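Local coordinates for protein 4-amino-4-deoxy-L-arabinose transferase or related glycosyltransferases of PMT family (Cupriavidus metallidurans, PDB 5EZM) that probably transfers 4-amino-4-deoxy-L-arabinose from a polyprenyl-phosphate carrier to lipid A, as a zinc-binding membrane glycosyltransferase of the GT-C fold, at residues Y85-P90 with F266-W271. Residues are numbered along the deposited sequence; the frame is centred on the assembly and turned at random.
Sequences YFEKPP and FIHEHW. With PC (phosphocholine), chain B; MPG ([(Z)-octadec-9-enyl] (2R)-2,3-bis(oxidanyl)propanoate), chain T; MPG ([(Z)-octadec-9-enyl] (2R)-2,3-bis(oxidanyl)propanoate), chain C.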
ATOM      1  N   TYR A  85      -1.730   2.808 -19.617  1.00 64.56           N
ATOM      2  CA  TYR A  85      -0.859   2.840 -18.445  1.00 64.91           C
ATOM      3  C   TYR A  85      -0.243   1.452 -18.319  1.00 64.31           C
ATOM      4  O   TYR A  85      -0.893   0.521 -17.838  1.00 65.66           O
ATOM      5  CB  TYR A  85      -1.639   3.231 -17.195  1.00 66.20           C
ATOM      6  CG  TYR A  85      -0.782   3.489 -15.978  1.00 68.52           C
ATOM      7  CD1 TYR A  85       0.008   4.629 -15.891  1.00 69.64           C
ATOM      8  CD2 TYR A  85      -0.772   2.602 -14.909  1.00 68.47           C
ATOM      9  CE1 TYR A  85       0.791   4.875 -14.775  1.00 70.49           C
ATOM     10  CE2 TYR A  85       0.008   2.840 -13.789  1.00 70.15           C
ATOM     11  CZ  TYR A  85       0.787   3.977 -13.728  1.00 71.38           C
ATOM     12  OH  TYR A  85       1.566   4.222 -12.617  1.00 72.68           O
ATOM     13  N   PHE A  86       1.005   1.313 -18.763  1.00 64.36           N
ATOM     14  CA  PHE A  86       1.705   0.035 -18.770  1.00 63.40           C
ATOM     15  C   PHE A  86       2.834  -0.010 -17.745  1.00 67.60           C
ATOM     16  O   PHE A  86       3.818  -0.730 -17.932  1.00 69.53           O
ATOM     17  CB  PHE A  86       2.250  -0.267 -20.165  1.00 58.03           C
ATOM     18  CG  PHE A  86       1.186  -0.483 -21.201  1.00 56.38           C
ATOM     19  CD1 PHE A  86      -0.096  -0.864 -20.831  1.00 56.25           C
ATOM     20  CD2 PHE A  86       1.469  -0.312 -22.549  1.00 56.96           C
ATOM     21  CE1 PHE A  86      -1.081  -1.067 -21.790  1.00 55.78           C
ATOM     22  CE2 PHE A  86       0.491  -0.517 -23.513  1.00 55.58           C
ATOM     23  CZ  PHE A  86      -0.786  -0.892 -23.132  1.00 54.95           C
ATOM     24  N   GLU A  87       2.712   0.750 -16.654  1.00 67.99           N
ATOM     25  CA  GLU A  87       3.752   0.758 -15.634  1.00 69.46           C
ATOM     26  C   GLU A  87       3.522  -0.281 -14.538  1.00 68.80           C
ATOM     27  O   GLU A  87       4.435  -0.517 -13.740  1.00 69.57           O
ATOM     28  CB  GLU A  87       3.889   2.164 -15.008  1.00 68.03           C
ATOM     29  CG  GLU A  87       3.901   3.331 -16.022  1.00 71.62           C
ATOM     30  CD  GLU A  87       5.224   4.128 -16.096  1.00 75.22           C
ATOM     31  OE1 GLU A  87       6.190   3.833 -15.363  1.00 76.83           O
ATOM     32  OE2 GLU A  87       5.299   5.077 -16.908  1.00 76.23           O
ATOM     33  N   LYS A  88       2.351  -0.918 -14.485  1.00 68.13           N
ATOM     34  CA  LYS A  88       2.025  -1.889 -13.444  1.00 67.84           C
ATOM     35  C   LYS A  88       1.173  -3.018 -14.006  1.00 67.20           C
ATOM     36  O   LYS A  88       0.418  -2.816 -14.964  1.00 65.53           O
ATOM     37  CB  LYS A  88       1.266  -1.247 -12.268  1.00 66.51           C
ATOM     38  CG  LYS A  88       1.972  -0.090 -11.585  1.00 66.53           C
ATOM     39  CD  LYS A  88       3.208  -0.537 -10.827  1.00 66.10           C
ATOM     40  CE  LYS A  88       3.954   0.673 -10.285  1.00 67.93           C
ATOM     41  NZ  LYS A  88       5.200   0.308  -9.565  1.00 71.37           N
ATOM     42  N   PRO A  89       1.272  -4.214 -13.426  1.00 68.68           N
ATOM     43  CA  PRO A  89       0.373  -5.324 -13.799  1.00 67.98           C
ATOM     44  C   PRO A  89      -0.987  -5.162 -13.138  1.00 66.20           C
ATOM     45  O   PRO A  89      -1.139  -4.334 -12.228  1.00 65.36           O
ATOM     46  CB  PRO A  89       1.116  -6.567 -13.275  1.00 67.20           C
ATOM     47  CG  PRO A  89       2.505  -6.110 -12.977  1.00 68.06           C
ATOM     48  CD  PRO A  89       2.383  -4.677 -12.582  1.00 68.64           C
ATOM     49  N   PRO A  90      -1.995  -5.936 -13.547  1.00 64.21           N
ATOM     50  CA  PRO A  90      -3.393  -5.564 -13.260  1.00 62.72           C
ATOM     51  C   PRO A  90      -4.093  -6.237 -12.083  1.00 61.32           C
ATOM     52  O   PRO A  90      -5.267  -5.920 -11.861  1.00 62.24           O
ATOM     53  CB  PRO A  90      -4.085  -5.972 -14.563  1.00 63.18           C
ATOM     54  CG  PRO A  90      -3.382  -7.229 -14.934  1.00 64.59           C
ATOM     55  CD  PRO A  90      -1.934  -7.045 -14.519  1.00 64.25           C
ATOM     56  N   PHE A 266       8.973  -4.240 -19.754  1.00 75.67           N
ATOM     57  CA  PHE A 266      10.205  -4.916 -19.374  1.00 77.46           C
ATOM     58  C   PHE A 266      11.453  -4.069 -19.583  1.00 79.68           C
ATOM     59  O   PHE A 266      12.528  -4.468 -19.125  1.00 83.28           O
ATOM     60  CB  PHE A 266      10.353  -6.235 -20.145  1.00 80.30           C
ATOM     61  CG  PHE A 266       9.335  -7.274 -19.767  1.00 79.06           C
ATOM     62  CD1 PHE A 266       9.340  -7.840 -18.502  1.00 78.23           C
ATOM     63  CD2 PHE A 266       8.376  -7.688 -20.675  1.00 79.41           C
ATOM     64  CE1 PHE A 266       8.402  -8.794 -18.149  1.00 77.53           C
ATOM     65  CE2 PHE A 266       7.436  -8.643 -20.328  1.00 79.08           C
ATOM     66  CZ  PHE A 266       7.449  -9.197 -19.065  1.00 77.52           C
ATOM     67  N   ILE A 267      11.348  -2.915 -20.243  1.00 78.71           N
ATOM     68  CA  ILE A 267      12.543  -2.141 -20.564  1.00 79.76           C
ATOM     69  C   ILE A 267      12.449  -0.721 -20.011  1.00 78.63           C
ATOM     70  O   ILE A 267      13.470  -0.109 -19.679  1.00 79.86           O
ATOM     71  CB  ILE A 267      12.794  -2.142 -22.085  1.00 79.78           C
ATOM     72  CG1 ILE A 267      13.044  -3.569 -22.577  1.00 78.54           C
ATOM     73  CG2 ILE A 267      13.990  -1.281 -22.449  1.00 82.07           C
ATOM     74  CD1 ILE A 267      14.228  -4.239 -21.921  1.00 77.63           C
ATOM     75  N   HIS A 268      11.232  -0.191 -19.882  1.00 78.02           N
ATOM     76  CA  HIS A 268      11.057   1.191 -19.437  1.00 81.78           C
ATOM     77  C   HIS A 268      11.662   1.445 -18.060  1.00 85.46           C
ATOM     78  O   HIS A 268      11.186   0.908 -17.055  1.00 85.33           O
ATOM     79  CB  HIS A 268       9.572   1.571 -19.419  1.00 79.67           C
ATOM     80  CG  HIS A 268       9.299   2.909 -18.805  1.00 80.10           C
ATOM     81  ND1 HIS A 268       9.726   4.091 -19.372  1.00 81.60           N
ATOM     82  CD2 HIS A 268       8.640   3.252 -17.672  1.00 78.39           C
ATOM     83  CE1 HIS A 268       9.342   5.104 -18.618  1.00 80.22           C
ATOM     84  NE2 HIS A 268       8.680   4.622 -17.581  1.00 79.19           N
ATOM     85  N   GLU A 269      12.711   2.264 -18.007  1.00 87.77           N
ATOM     86  CA  GLU A 269      13.248   2.751 -16.739  1.00 88.08           C
ATOM     87  C   GLU A 269      12.385   3.921 -16.285  1.00 83.50           C
ATOM     88  O   GLU A 269      12.501   5.032 -16.806  1.00 82.34           O
ATOM     89  CB  GLU A 269      14.710   3.164 -16.884  1.00 94.63           C
ATOM     90  CG  GLU A 269      15.704   2.007 -16.882  1.00101.47           C
ATOM     91  CD  GLU A 269      15.892   1.384 -18.252  1.00108.68           C
ATOM     92  OE1 GLU A 269      15.454   1.994 -19.252  1.00111.26           O
ATOM     93  OE2 GLU A 269      16.481   0.284 -18.332  1.00111.76           O
ATOM     94  N   HIS A 270      11.512   3.672 -15.313  1.00 82.57           N
ATOM     95  CA  HIS A 270      10.586   4.685 -14.827  1.00 83.72           C
ATOM     96  C   HIS A 270      11.236   5.539 -13.747  1.00 88.38           C
ATOM     97  O   HIS A 270      12.015   5.044 -12.928  1.00 88.57           O
ATOM     98  CB  HIS A 270       9.317   4.034 -14.280  1.00 80.92           C
ATOM     99  CG  HIS A 270       8.323   5.011 -13.738  1.00 79.49           C
ATOM    100  ND1 HIS A 270       7.730   5.981 -14.519  1.00 79.19           N
ATOM    101  CD2 HIS A 270       7.813   5.167 -12.494  1.00 78.49           C
ATOM    102  CE1 HIS A 270       6.898   6.691 -13.778  1.00 78.42           C
ATOM    103  NE2 HIS A 270       6.931   6.219 -12.545  1.00 77.52           N
ATOM    104  N   TRP A 271      10.908   6.828 -13.751  1.00 94.14           N
ATOM    105  CA  TRP A 271      11.412   7.750 -12.744  1.00100.33           C
ATOM    106  C   TRP A 271      10.472   8.942 -12.654  1.00102.56           C
ATOM    107  O   TRP A 271       9.880   9.359 -13.652  1.00101.69           O
ATOM    108  CB  TRP A 271      12.837   8.213 -13.063  1.00105.67           C
ATOM    109  CG  TRP A 271      12.950   9.033 -14.310  1.00111.02           C
ATOM    110  CD1 TRP A 271      12.975   8.572 -15.594  1.00114.14           C
ATOM    111  CD2 TRP A 271      13.072  10.460 -14.393  1.00113.65           C
ATOM    112  NE1 TRP A 271      13.098   9.623 -16.472  1.00116.56           N
ATOM    113  CE2 TRP A 271      13.162  10.792 -15.761  1.00115.98           C
ATOM    114  CE3 TRP A 271      13.113  11.488 -13.445  1.00113.42           C
ATOM    115  CZ2 TRP A 271      13.290  12.108 -16.203  1.00116.55           C
ATOM    116  CZ3 TRP A 271      13.240  12.795 -13.887  1.00114.34           C
ATOM    117  CH2 TRP A 271      13.326  13.094 -15.253  1.00115.79           C
TER
HETATM  118  P1   PC B 655      10.031  -5.449 -14.221  1.00107.31           P
HETATM  119  O1   PC B 655       8.923  -6.240 -13.563  1.00104.14           O
HETATM  120  O3   PC B 655      10.699  -6.322 -15.256  1.00108.83           O
HETATM  121  O4   PC B 655      11.056  -5.045 -13.184  1.00107.09           O
HETATM  122  O2   PC B 655       9.418  -4.094 -14.948  1.00108.32           O
HETATM  123  C1   PC B 655       9.630  -2.836 -14.363  1.00107.24           C
HETATM  124  C2   PC B 655       9.487  -1.714 -15.409  1.00104.86           C
HETATM  125  N1   PC B 655       8.313  -0.890 -15.153  1.00102.41           N
HETATM  126  C3   PC B 655       8.162   0.083 -16.217  1.00101.16           C
HETATM  127  C4   PC B 655       7.122  -1.716 -15.109  1.00101.25           C
HETATM  128  C5   PC B 655       8.472  -0.187 -13.894  1.00103.09           C
HETATM  129  C2  MPG T 619      10.431 -13.520 -19.530  1.00 82.75           C
HETATM  130  C3  MPG T 619       9.750 -12.202 -19.881  1.00 83.21           C
HETATM  131  C4  MPG T 619       9.910 -11.825 -21.345  1.00 81.60           C
HETATM  132  C5  MPG T 619      10.562 -10.442 -21.513  1.00 79.47           C
HETATM  133  C6  MPG T 619      10.482  -9.912 -22.954  1.00 77.04           C
HETATM  134  C7  MPG T 619      11.425  -8.717 -23.188  1.00 74.97           C
HETATM  135  C8  MPG T 619      11.128  -7.991 -24.521  1.00 75.51           C
HETATM  136  C9  MPG T 619      12.243  -6.992 -24.916  1.00 75.63           C
HETATM  137  C10 MPG T 619      12.067  -6.477 -26.371  1.00 76.86           C
HETATM  138  C11 MPG T 619      13.423  -6.263 -27.076  1.00 78.99           C
HETATM  139  C12 MPG T 619      13.266  -6.059 -28.621  1.00 79.97           C
HETATM  140  C13 MPG T 619      14.590  -5.645 -29.293  1.00 80.23           C
HETATM  141  C1  MPG T 619      10.901 -13.565 -18.072  1.00 80.95           C
HETATM  142  C2  MPG C 650      13.182   1.171 -12.211  1.00116.67           C
HETATM  143  C3  MPG C 650      14.291   0.833 -13.200  1.00117.22           C
HETATM  144  C4  MPG C 650      15.663   0.808 -12.545  1.00117.86           C
HETATM  145  C5  MPG C 650      16.809   0.755 -13.571  1.00117.97           C
HETATM  146  C6  MPG C 650      18.180   0.552 -12.905  1.00118.06           C
HETATM  147  C1  MPG C 650      11.809   1.268 -12.881  1.00116.08           C
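Glu87 and His270 face each other with CA atoms 7.9 Å apart, where the loop 85-90, leading into helix 91-103, meets the chain running on from the end of helix 261-267. The contact is a zinc site: Glu87 OE2, His268 NE2 and His270 ND1 all bind the metal. The carboxylate of Glu87 stands nearly perpendicular to the imidazole of His268, their planes 88° apart, and OE1 lies 3.4 Å from His268 CD2 at the ring edge. The same OE1 sits over one face of the His270 ring, with carboxylate and ring planes 72° apart. Both histidines hold CG anti to the backbone N (chi1 179° in His270), which sends their rings across to Glu87 from alternate residues. Phe264 stacks on His268 as a second shell. In this GT-C membrane enzyme the metal thus ties together two loops far apart in sequence, beside a bound phosphocholine. Its choline methyls are wedged between the loops, C4 lying 3.2 Å from Glu87 O and C3 3.2 Å from His268 O. Phosphate oxygen O3 approaches the edge of the Phe266 ring, 3.8 Å from CD1, while the lipid chain of a monoacylglycerol-like molecule runs over one face, its C5 3.6 Å from Phe266 CD2. An alanine in place of Phe266 would probably deprive that lipid of its aromatic platform and open a gap between the lipid chain and the phosphate.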